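Local coordinates for protein putative polyketide synthase (Brevibacillus brevis, PDB 6HP2) that is represented here by its S-adenosylmethionine-dependent O-methyltransferase domain, part of a multienzyme that probably takes part in bacillaene polyketide biosynthesis, at residues 243-246 against 247-251; 277-281 against 282-286; 252-255 against 256-260; 318-321 against 322-326. All coordinates share one frame; numbering follows the deposited sequence.

Contact 1 (243-246 against 247-251)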
loop_
_atom_site.group_PDB
_atom_site.type_symbol
_atom_site.label_atom_id
_atom_site.label_comp_id
_atom_site.label_asym_id
_atom_site.label_seq_id
_atom_site.Cartn_x
_atom_site.Cartn_y
_atom_site.Cartn_z
ATOM N N PRO A 243 3.747 -11.256 9.942
ATOM C CA PRO A 243 3.299 -11.646 11.285
ATOM C C PRO A 243 2.461 -10.573 11.974
ATOM O O PRO A 243 1.459 -10.895 12.609
ATOM C CB PRO A 243 4.611 -11.876 12.052
ATOM C CG PRO A 243 5.686 -11.928 11.017
ATOM C CD PRO A 243 5.206 -11.072 9.890
ATOM N N GLN A 244 2.874 -9.316 11.858
ATOM C CA GLN A 244 2.148 -8.222 12.489
ATOM C C GLN A 244 0.740 -8.059 11.917
ATOM O O GLN A 244 -0.206 -7.795 12.655
ATOM C CB GLN A 244 2.927 -6.916 12.380
ATOM C CG GLN A 244 4.204 -6.888 13.205
ATOM C CD GLN A 244 5.248 -7.868 12.708
ATOM O OE1 GLN A 244 5.423 -8.047 11.504
ATOM N NE2 GLN A 244 5.950 -8.506 13.634
ATOM N N ILE A 245 0.601 -8.211 10.605
ATOM C CA ILE A 245 -0.709 -8.095 9.977
ATOM C C ILE A 245 -1.598 -9.204 10.488
ATOM O O ILE A 245 -2.732 -8.967 10.901
ATOM C CB ILE A 245 -0.626 -8.218 8.459
ATOM C CG1 ILE A 245 0.230 -7.096 7.911
ATOM C CG2 ILE A 245 -2.019 -8.172 7.847
ATOM C CD1 ILE A 245 -0.336 -5.718 8.151
ATOM N N ALA A 246 -1.082 -10.425 10.456
ATOM C CA ALA A 246 -1.850 -11.551 10.979
ATOM C C ALA A 246 -2.231 -11.317 12.447
ATOM O O ALA A 246 -3.309 -11.732 12.875
ATOM C CB ALA A 246 -1.044 -12.870 10.835
ATOM N N ASN A 247 -1.374 -10.658 13.235
ATOM C CA ASN A 247 -1.767 -10.348 14.617
ATOM C C ASN A 247 -3.015 -9.457 14.654
ATOM O O ASN A 247 -3.923 -9.671 15.457
ATOM C CB ASN A 247 -0.678 -9.620 15.374
ATOM C CG ASN A 247 0.516 -10.476 15.671
ATOM O OD1 ASN A 247 0.412 -11.677 15.723
ATOM N ND2 ASN A 247 1.650 -9.841 15.915
ATOM N N ALA A 248 -3.053 -8.434 13.804
ATOM C CA ALA A 248 -4.177 -7.505 13.738
ATOM C C ALA A 248 -5.441 -8.205 13.246
ATOM O O ALA A 248 -6.561 -7.829 13.614
ATOM C CB ALA A 248 -3.813 -6.359 12.798
ATOM N N LEU A 249 -5.288 -9.153 12.342
ATOM C CA LEU A 249 -6.433 -9.828 11.745
ATOM C C LEU A 249 -6.832 -11.078 12.496
ATOM O O LEU A 249 -7.777 -11.758 12.061
ATOM C CB LEU A 249 -6.144 -10.192 10.296
ATOM C CG LEU A 249 -5.900 -9.000 9.383
ATOM C CD1 LEU A 249 -5.713 -9.451 7.938
ATOM C CD2 LEU A 249 -7.069 -8.039 9.461
ATOM N N HIS A 250 -6.197 -11.367 13.631
ATOM C CA HIS A 250 -6.620 -12.507 14.470
ATOM C C HIS A 250 -8.005 -12.204 15.042
ATOM O O HIS A 250 -8.160 -11.300 15.867
ATOM C CB HIS A 250 -5.619 -12.762 15.592
ATOM C CG HIS A 250 -5.859 -14.039 16.328
ATOM N ND1 HIS A 250 -6.332 -14.086 17.624
ATOM C CD2 HIS A 250 -5.695 -15.322 15.939
ATOM C CE1 HIS A 250 -6.426 -15.345 18.005
ATOM N NE2 HIS A 250 -6.048 -16.113 17.000
ATOM N N ASP A 251 -9.004 -12.935 14.565
ATOM C CA ASP A 251 -10.411 -12.607 14.770
ATOM C C ASP A 251 -11.135 -13.942 14.830
ATOM O O ASP A 251 -11.866 -14.319 13.910
ATOM C CB ASP A 251 -10.918 -11.735 13.623
ATOM C CG ASP A 251 -12.091 -10.838 13.994
ATOM O OD1 ASP A 251 -12.654 -10.937 15.107
ATOM O OD2 ASP A 251 -12.448 -10.015 13.117
#
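Ile245 and Leu249, one helical turn apart, form the apolar side of this contact. Their side chains run side by side in the same direction, and CG2 of Ile245 meets CD1 of Leu249 at 3.9 Å. That methyl of Ile245 gets there because CG2, not CG1, stands anti to the backbone N (CG1 lies beside the N, chi1 -62°). Both residues are buried, and the same face carries on to helix 263-281, where Leu249 packs on Thr272 and Ser276.

Backbone bonds of the i to i+4 kind hold the turns of helix 242-249, the short helix that follows strand 233-240 in this Rossmann-like methyltransferase domain. Asn247 N reaches Pro243 O at 2.9 Å, Ala248 N reaches Gln244 O at 3.1 Å, and Leu249 N reaches Ile245 O at 2.9 Å. A second, weak bond runs from Leu249 N to Ala246 O, 3.3 Å.

Polar side-chain contacts lead off the helix. The carboxamide of Asn247 folds back near the first turn, CG lying 3.2 Å from Pro243 O, but its bonds go outward: OD1 accepts from Lys53 NZ and ND2 donates to Phe50 O.

Contact 2 (277-281 against 282-286)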
loop_
_atom_site.group_PDB
_atom_site.type_symbol
_atom_site.label_atom_id
_atom_site.label_comp_id
_atom_site.label_asym_id
_atom_site.label_seq_id
_atom_site.Cartn_x
_atom_site.Cartn_y
_atom_site.Cartn_z
ATOM N N ILE A 277 -6.523 -15.772 6.326
ATOM C CA ILE A 277 -6.236 -17.200 6.254
ATOM C C ILE A 277 -4.925 -17.468 5.520
ATOM O O ILE A 277 -4.089 -18.274 5.973
ATOM C CB ILE A 277 -7.417 -17.950 5.601
ATOM C CG1 ILE A 277 -8.661 -17.778 6.460
ATOM C CG2 ILE A 277 -7.080 -19.389 5.388
ATOM C CD1 ILE A 277 -9.938 -18.351 5.803
ATOM N N SER A 278 -4.775 -16.908 4.317
ATOM C CA SER A 278 -3.555 -17.174 3.548
ATOM C C SER A 278 -2.304 -16.672 4.264
ATOM O O SER A 278 -1.259 -17.313 4.174
ATOM C CB SER A 278 -3.639 -16.562 2.155
ATOM O OG SER A 278 -4.743 -17.079 1.490
ATOM N N LEU A 279 -2.364 -15.506 4.940
ATOM C CA LEU A 279 -1.218 -15.044 5.738
ATOM C C LEU A 279 -0.899 -16.027 6.858
ATOM O O LEU A 279 0.269 -16.304 7.131
ATOM C CB LEU A 279 -1.441 -13.618 6.336
ATOM C CG LEU A 279 -1.448 -12.478 5.448
ATOM C CD1 LEU A 279 -2.109 -11.216 6.092
ATOM C CD2 LEU A 279 0.055 -12.166 5.054
ATOM N N GLU A 280 -1.926 -16.547 7.540
ATOM C CA GLU A 280 -1.697 -17.475 8.638
ATOM C C GLU A 280 -1.063 -18.767 8.137
ATOM O O GLU A 280 -0.203 -19.330 8.812
ATOM C CB GLU A 280 -3.010 -17.781 9.368
ATOM C CG GLU A 280 -2.822 -18.621 10.632
ATOM C CD GLU A 280 -4.108 -18.818 11.418
ATOM O OE1 GLU A 280 -5.164 -18.330 10.963
ATOM O OE2 GLU A 280 -4.061 -19.457 12.490
ATOM N N ARG A 281 -1.497 -19.262 6.965
ATOM C CA ARG A 281 -0.902 -20.458 6.381
ATOM C C ARG A 281 0.543 -20.222 5.948
ATOM O O ARG A 281 1.312 -21.169 5.776
ATOM C CB ARG A 281 -1.706 -20.907 5.183
ATOM C CG ARG A 281 -3.202 -21.183 5.455
ATOM C CD ARG A 281 -3.459 -22.491 6.088
ATOM N NE ARG A 281 -4.894 -22.624 6.351
ATOM C CZ ARG A 281 -5.513 -23.770 6.608
ATOM N NH1 ARG A 281 -4.827 -24.908 6.628
ATOM N NH2 ARG A 281 -6.820 -23.774 6.839
ATOM N N GLY A 282 0.878 -18.999 5.609
ATOM C CA GLY A 282 2.172 -18.618 5.048
ATOM C C GLY A 282 2.193 -18.613 3.534
ATOM O O GLY A 282 3.257 -18.428 2.937
ATOM N N TRP A 283 1.039 -18.715 2.905
ATOM C CA TRP A 283 0.971 -18.766 1.454
ATOM C C TRP A 283 1.320 -17.443 0.817
ATOM O O TRP A 283 1.776 -17.430 -0.341
ATOM C CB TRP A 283 -0.421 -19.172 0.969
ATOM C CG TRP A 283 -0.771 -20.570 1.389
ATOM C CD1 TRP A 283 0.082 -21.568 1.749
ATOM C CD2 TRP A 283 -2.089 -21.076 1.546
ATOM N NE1 TRP A 283 -0.641 -22.692 2.133
ATOM C CE2 TRP A 283 -1.981 -22.410 1.987
ATOM C CE3 TRP A 283 -3.362 -20.514 1.352
ATOM C CZ2 TRP A 283 -3.125 -23.227 2.247
ATOM C CZ3 TRP A 283 -4.499 -21.326 1.594
ATOM C CH2 TRP A 283 -4.359 -22.668 2.047
ATOM N N ILE A 284 1.022 -16.336 1.502
ATOM C CA ILE A 284 1.377 -15.019 1.004
ATOM C C ILE A 284 2.103 -14.247 2.076
ATOM O O ILE A 284 2.030 -14.565 3.265
ATOM C CB ILE A 284 0.158 -14.216 0.533
ATOM C CG1 ILE A 284 -0.822 -14.040 1.699
ATOM C CG2 ILE A 284 -0.492 -14.951 -0.634
ATOM C CD1 ILE A 284 -2.189 -13.359 1.279
ATOM N N SER A 285 2.866 -13.268 1.615
ATOM C CA SER A 285 3.560 -12.321 2.466
ATOM C C SER A 285 3.088 -10.918 2.121
ATOM O O SER A 285 3.044 -10.534 0.938
ATOM C CB SER A 285 5.090 -12.408 2.300
ATOM O OG SER A 285 5.559 -13.659 2.717
ATOM N N TYR A 286 2.807 -10.106 3.149
ATOM C CA TYR A 286 2.381 -8.729 3.004
ATOM C C TYR A 286 3.644 -7.927 3.217
ATOM O O TYR A 286 4.196 -7.942 4.316
ATOM C CB TYR A 286 1.421 -8.422 4.128
ATOM C CG TYR A 286 0.840 -7.041 4.148
ATOM C CD1 TYR A 286 1.521 -5.968 4.693
ATOM C CD2 TYR A 286 -0.430 -6.833 3.703
ATOM C CE1 TYR A 286 0.936 -4.718 4.744
ATOM C CE2 TYR A 286 -1.005 -5.606 3.712
ATOM C CZ TYR A 286 -0.355 -4.565 4.286
ATOM O OH TYR A 286 -0.965 -3.335 4.272
#
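Arg281 lays its side chain along the indole of Trp283, two residues on, where helix 263-281 gives way to strand 284-293. CB sits over one face of the ring system, 3.6 Å from the centroid of the five-membered ring and only 11° off its normal, a CH-pi contact. CG, beside the backbone N (chi1 -57°), moves on over the six-membered ring and lies 3.8 Å from Trp283 CZ2. The chain bends at chi2, and CD stays close to the same ring, 3.9 Å from CZ2. At the tip the guanidinium plane is 16° from the indole plane; Arg281 is poorly ordered, so the position of this group is less certain. At the ring's edge, near its plane, Ser278 OG stands by CE3 and has a weak hydrogen bond to Asn274 O.

The turn beneath is a Schellman motif. Gly282, with positive phi, is the C-prime residue: Trp283 N donates to Ser278 O at 3.0 Å, and Gly282 N makes a weak bond to Leu279 O at 3.2 Å. On the inner side, CD1 of Ile284 rests 3.6 Å from Ser278 CB, while CD2 of Leu279 touches Ile284 CG1 at 3.9 Å, these two side chains crossing at about a right angle. CD2 also meets CB of Tyr286, whose OH bonds to Glu171.

Chemically the contact is two-sided: buried Leu279, Ile284 and Tyr286 join helix end to strand, whereas the methylenes of Arg281 cover an indole face at the exposed surface, and the last helix carbonyls still meet NH groups.

Contact 3 (252-255 against 256-260)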
loop_
_atom_site.group_PDB
_atom_site.type_symbol
_atom_site.label_atom_id
_atom_site.label_comp_id
_atom_site.label_asym_id
_atom_site.label_seq_id
_atom_site.Cartn_x
_atom_site.Cartn_y
_atom_site.Cartn_z
ATOM N N PRO A 252 -10.967 -14.682 15.926
ATOM C CA PRO A 252 -11.360 -16.107 15.903
ATOM C C PRO A 252 -12.837 -16.356 15.605
ATOM O O PRO A 252 -13.174 -17.418 15.079
ATOM C CB PRO A 252 -10.964 -16.605 17.305
ATOM C CG PRO A 252 -10.846 -15.371 18.160
ATOM C CD PRO A 252 -10.477 -14.238 17.248
ATOM N N ASP A 253 -13.732 -15.420 15.899
ATOM C CA ASP A 253 -15.153 -15.620 15.638
ATOM C C ASP A 253 -15.631 -14.960 14.345
ATOM O O ASP A 253 -16.842 -14.918 14.094
ATOM C CB ASP A 253 -15.985 -15.079 16.805
ATOM C CG ASP A 253 -15.845 -13.577 16.954
ATOM O OD1 ASP A 253 -14.692 -13.079 16.934
ATOM O OD2 ASP A 253 -16.880 -12.893 17.067
ATOM N N VAL A 254 -14.718 -14.475 13.506
ATOM C CA VAL A 254 -15.107 -13.605 12.410
ATOM C C VAL A 254 -16.074 -14.320 11.475
ATOM O O VAL A 254 -17.079 -13.744 11.053
ATOM C CB VAL A 254 -13.849 -13.068 11.682
ATOM C CG1 VAL A 254 -13.091 -14.193 11.007
ATOM C CG2 VAL A 254 -14.256 -12.022 10.680
ATOM N N GLU A 255 -15.831 -15.595 11.184
ATOM C CA GLU A 255 -16.655 -16.281 10.200
ATOM C C GLU A 255 -18.096 -16.378 10.682
ATOM O O GLU A 255 -19.031 -16.146 9.907
ATOM C CB GLU A 255 -16.086 -17.667 9.915
ATOM C CG GLU A 255 -14.662 -17.637 9.387
ATOM C CD GLU A 255 -14.302 -18.873 8.589
ATOM O OE1 GLU A 255 -14.358 -19.987 9.153
ATOM O OE2 GLU A 255 -13.977 -18.728 7.391
ATOM N N GLN A 256 -18.293 -16.691 11.969
ATOM C CA GLN A 256 -19.621 -16.629 12.568
ATOM C C GLN A 256 -20.161 -15.207 12.560
ATOM O O GLN A 256 -21.327 -14.966 12.201
ATOM C CB GLN A 256 -19.572 -17.163 14.002
ATOM C CG GLN A 256 -19.570 -18.675 14.111
ATOM C CD GLN A 256 -20.937 -19.271 13.820
ATOM O OE1 GLN A 256 -21.921 -18.964 14.497
ATOM N NE2 GLN A 256 -21.006 -20.123 12.805
ATOM N N TYR A 257 -19.328 -14.247 12.963
ATOM C CA TYR A 257 -19.786 -12.874 13.113
ATOM C C TYR A 257 -20.372 -12.347 11.811
ATOM O O TYR A 257 -21.491 -11.832 11.792
ATOM C CB TYR A 257 -18.637 -11.973 13.587
ATOM C CG TYR A 257 -19.002 -10.493 13.610
ATOM C CD1 TYR A 257 -19.929 -10.014 14.495
ATOM C CD2 TYR A 257 -18.377 -9.580 12.749
ATOM C CE1 TYR A 257 -20.283 -8.671 14.520
ATOM C CE2 TYR A 257 -18.695 -8.245 12.773
ATOM C CZ TYR A 257 -19.680 -7.793 13.662
ATOM O OH TYR A 257 -20.041 -6.459 13.709
ATOM N N ILE A 258 -19.641 -12.487 10.702
ATOM C CA ILE A 258 -20.083 -11.855 9.472
ATOM C C ILE A 258 -21.307 -12.550 8.884
ATOM O O ILE A 258 -22.014 -11.945 8.073
ATOM C CB ILE A 258 -18.947 -11.781 8.432
ATOM C CG1 ILE A 258 -18.509 -13.164 8.013
ATOM C CG2 ILE A 258 -17.736 -10.961 8.995
ATOM C CD1 ILE A 258 -17.621 -13.148 6.783
ATOM N N LYS A 259 -21.594 -13.790 9.282
ATOM C CA LYS A 259 -22.832 -14.439 8.840
ATOM C C LYS A 259 -24.077 -13.843 9.486
ATOM O O LYS A 259 -25.212 -14.206 9.100
ATOM C CB LYS A 259 -22.794 -15.937 9.146
ATOM C CG LYS A 259 -21.808 -16.724 8.313
ATOM C CD LYS A 259 -22.377 -18.128 8.053
ATOM C CE LYS A 259 -21.299 -19.193 8.137
ATOM N NZ LYS A 259 -20.832 -19.372 9.538
ATOM N N HIS A 260 -23.900 -13.013 10.515
ATOM C CA HIS A 260 -24.997 -12.274 11.127
ATOM C C HIS A 260 -25.045 -10.823 10.669
ATOM O O HIS A 260 -25.661 -9.991 11.336
ATOM C CB HIS A 260 -24.878 -12.337 12.643
ATOM C CG HIS A 260 -25.110 -13.701 13.204
ATOM N ND1 HIS A 260 -24.124 -14.666 13.252
ATOM C CD2 HIS A 260 -26.223 -14.269 13.734
ATOM C CE1 HIS A 260 -24.619 -15.765 13.799
ATOM N NE2 HIS A 260 -25.888 -15.550 14.101
#
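Asp253 and Tyr257 lie side by side and point the same way at the start of helix 254-258, a short surface helix between helix 242-249 and helix 263-281. Asp253 holds the N-cap position, although its side chain makes no capping bond. Its carboxylate leans along Tyr257 instead, OD2 4.0 Å from Tyr257 CB, with the carboxylate and phenol ring planes turned 46° against each other. The torsion behind this puts CG between the backbone N and the carbonyl carbon (chi1 65°). Arg61 engages both residues, forming a salt bridge with OD2 of Asp253 and a cation-pi contact with the ring of Tyr257; this ties the start of the helix to helix 59-64.

Another face carries Val254 and Ile258, again one turn apart and pointing alike. Their CG2 methyls approach to 4.0 Å, and Val254 goes on to pack against Tyr269 and Val273 of helix 263-281. CG1 of Ile258 comes down on the backbone, 3.4 Å from Val254 O. That carbonyl is also gripped by Ile258 N at 2.9 Å, while Tyr257 N bonds to Asp253 O at 2.8 Å; both donors approach close to the line of the C=O bond.

Lys259 has a different course. Its chain curls back over the helix with CG 3.3 Å from Glu255 O, and although a carboxylate stands nearby, NZ stays 6.5 Å from Glu255 OE1, too far for a salt bridge. Farther along the chain, His260 ND1 donates to Gln256 O at 3.0 Å, with that oxygen in the plane of the imidazole but the nitrogen above the carbonyl plane.

Contact 4 (318-321 against 322-326)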
loop_
_atom_site.group_PDB
_atom_site.type_symbol
_atom_site.label_atom_id
_atom_site.label_comp_id
_atom_site.label_asym_id
_atom_site.label_seq_id
_atom_site.Cartn_x
_atom_site.Cartn_y
_atom_site.Cartn_z
ATOM N N GLU A 318 12.053 -4.599 13.020
ATOM C CA GLU A 318 13.424 -4.096 12.910
ATOM C C GLU A 318 13.432 -2.776 12.171
ATOM O O GLU A 318 14.110 -1.834 12.594
ATOM C CB GLU A 318 14.335 -5.109 12.207
ATOM C CG GLU A 318 15.754 -4.610 11.949
ATOM C CD GLU A 318 16.553 -5.528 11.012
ATOM O OE1 GLU A 318 16.405 -6.772 11.104
ATOM O OE2 GLU A 318 17.312 -4.999 10.176
ATOM N N ALA A 319 12.680 -2.693 11.062
ATOM C CA ALA A 319 12.544 -1.440 10.322
ATOM C C ALA A 319 11.852 -0.353 11.145
ATOM O O ALA A 319 12.222 0.835 11.064
ATOM C CB ALA A 319 11.775 -1.692 9.030
ATOM N N LEU A 320 10.797 -0.721 11.874
ATOM C CA LEU A 320 10.111 0.232 12.739
ATOM C C LEU A 320 11.053 0.768 13.807
ATOM O O LEU A 320 11.114 1.977 14.052
ATOM C CB LEU A 320 8.909 -0.445 13.399
ATOM C CG LEU A 320 8.106 0.303 14.429
ATOM C CD1 LEU A 320 7.475 1.605 13.856
ATOM C CD2 LEU A 320 7.013 -0.647 15.000
ATOM N N ALA A 321 11.806 -0.126 14.452
ATOM C CA ALA A 321 12.729 0.308 15.498
ATOM C C ALA A 321 13.854 1.175 14.923
ATOM O O ALA A 321 14.328 2.122 15.572
ATOM C CB ALA A 321 13.272 -0.924 16.216
ATOM N N GLU A 322 14.300 0.856 13.714
ATOM C CA GLU A 322 15.307 1.688 13.050
ATOM C C GLU A 322 14.746 3.077 12.780
ATOM O O GLU A 322 15.391 4.086 13.009
ATOM C CB GLU A 322 15.758 1.039 11.736
ATOM C CG GLU A 322 16.836 1.822 10.966
ATOM C CD GLU A 322 17.053 1.308 9.555
ATOM O OE1 GLU A 322 18.209 1.047 9.195
ATOM O OE2 GLU A 322 16.084 1.185 8.785
ATOM N N MET A 323 13.533 3.156 12.256
ATOM C CA MET A 323 12.893 4.462 12.069
ATOM C C MET A 323 12.815 5.272 13.351
ATOM O O MET A 323 13.208 6.443 13.384
ATOM C CB MET A 323 11.487 4.266 11.464
ATOM C CG MET A 323 10.814 5.553 11.204
ATOM S SD MET A 323 9.117 5.375 10.614
ATOM C CE MET A 323 8.419 5.124 12.228
ATOM N N ILE A 324 12.276 4.690 14.409
ATOM C CA ILE A 324 12.163 5.414 15.676
ATOM C C ILE A 324 13.533 5.854 16.175
ATOM O O ILE A 324 13.712 6.988 16.639
ATOM C CB ILE A 324 11.430 4.543 16.713
ATOM C CG1 ILE A 324 9.973 4.319 16.259
ATOM C CG2 ILE A 324 11.503 5.156 18.092
ATOM C CD1 ILE A 324 9.249 3.277 17.085
ATOM N N ASN A 325 14.514 4.978 16.084
ATOM C CA ASN A 325 15.857 5.328 16.530
ATOM C C ASN A 325 16.485 6.440 15.684
ATOM O O ASN A 325 17.258 7.228 16.209
ATOM C CB ASN A 325 16.754 4.086 16.485
ATOM C CG ASN A 325 18.158 4.360 16.991
ATOM O OD1 ASN A 325 19.140 4.247 16.257
ATOM N ND2 ASN A 325 18.253 4.739 18.260
ATOM N N SER A 326 16.173 6.525 14.390
ATOM C CA SER A 326 16.715 7.626 13.584
ATOM C C SER A 326 16.070 8.946 13.967
ATOM O O SER A 326 16.653 10.011 13.755
ATOM C CB SER A 326 16.471 7.386 12.091
ATOM O OG SER A 326 15.092 7.659 11.766
HETATM O O HOH W 1 13.531 2.079 8.750
#
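Helix 316-326, the last helix of the modelled domain, brings Leu320, Met323 and Ile324 together along one side. Leu320 is the hub. CG stands anti to its backbone N (chi1 175°), and CD1 then reaches two partners, CE of Met323 and CD1 of Ile324, each at 4.0 Å. The two encounters differ in kind: Ile324 runs alongside Leu320 and points the same way, whereas Met323 passes it at a slant. Met323 is extended as far as SD and then bends at chi3 (81°), which turns its terminal methyl back to Leu320.

Four i to i+4 bonds carry the backbone, from Glu322 N to Glu318 O through Asn325 N to Ala321 O. The straightest is Ile324 N to Leu320 O, 3.0 Å with an N-H...O angle of 173°. On the polar side a water donates to Ala319 O at 2.9 Å. The same water donates to Glu322 OE2 at 2.7 Å, so the Ala319 carbonyl takes a second donor besides Met323 N. The carboxylates of Glu318 and Glu322 stay apart, and Arg314 engages both, with a salt bridge to Glu318 OE2 and a weak, long ion pair to Glu322 OE2. Ser326 OG donates to Met323 O at 2.8 Å.

Ala319, Leu320 and Met323 pack on helix 70-88, the first two on Val86 and Met323 on Gln85. The side chains of Met323 and Arg84, which binds S-adenosyl-L-homocysteine, are about 9 Å apart. Arg314 comes from the short edge strand 314-315 just before this helix.

How the contacts relate
From the N terminus the order is contact 1, contact 3, contact 2, contact 4, strictly in series; none nests in or crosses another, and each joins adjacent pieces of chain without closing a long loop. Contact 1 lies on helix 242-249, straight after strand 233-240, and runs without a gap into contact 3 on helix 254-258. Helix 263-281 then leads back to contact 2, where the chain enters strand 284-293 beside strand 233-240. There contacts 1 and 2 touch, Ile245 packing on Leu279 and Tyr286. Contact 4 stands apart on helix 316-326, against helix 70-88. The centres of contacts 3 and 4 are about 36 Å apart.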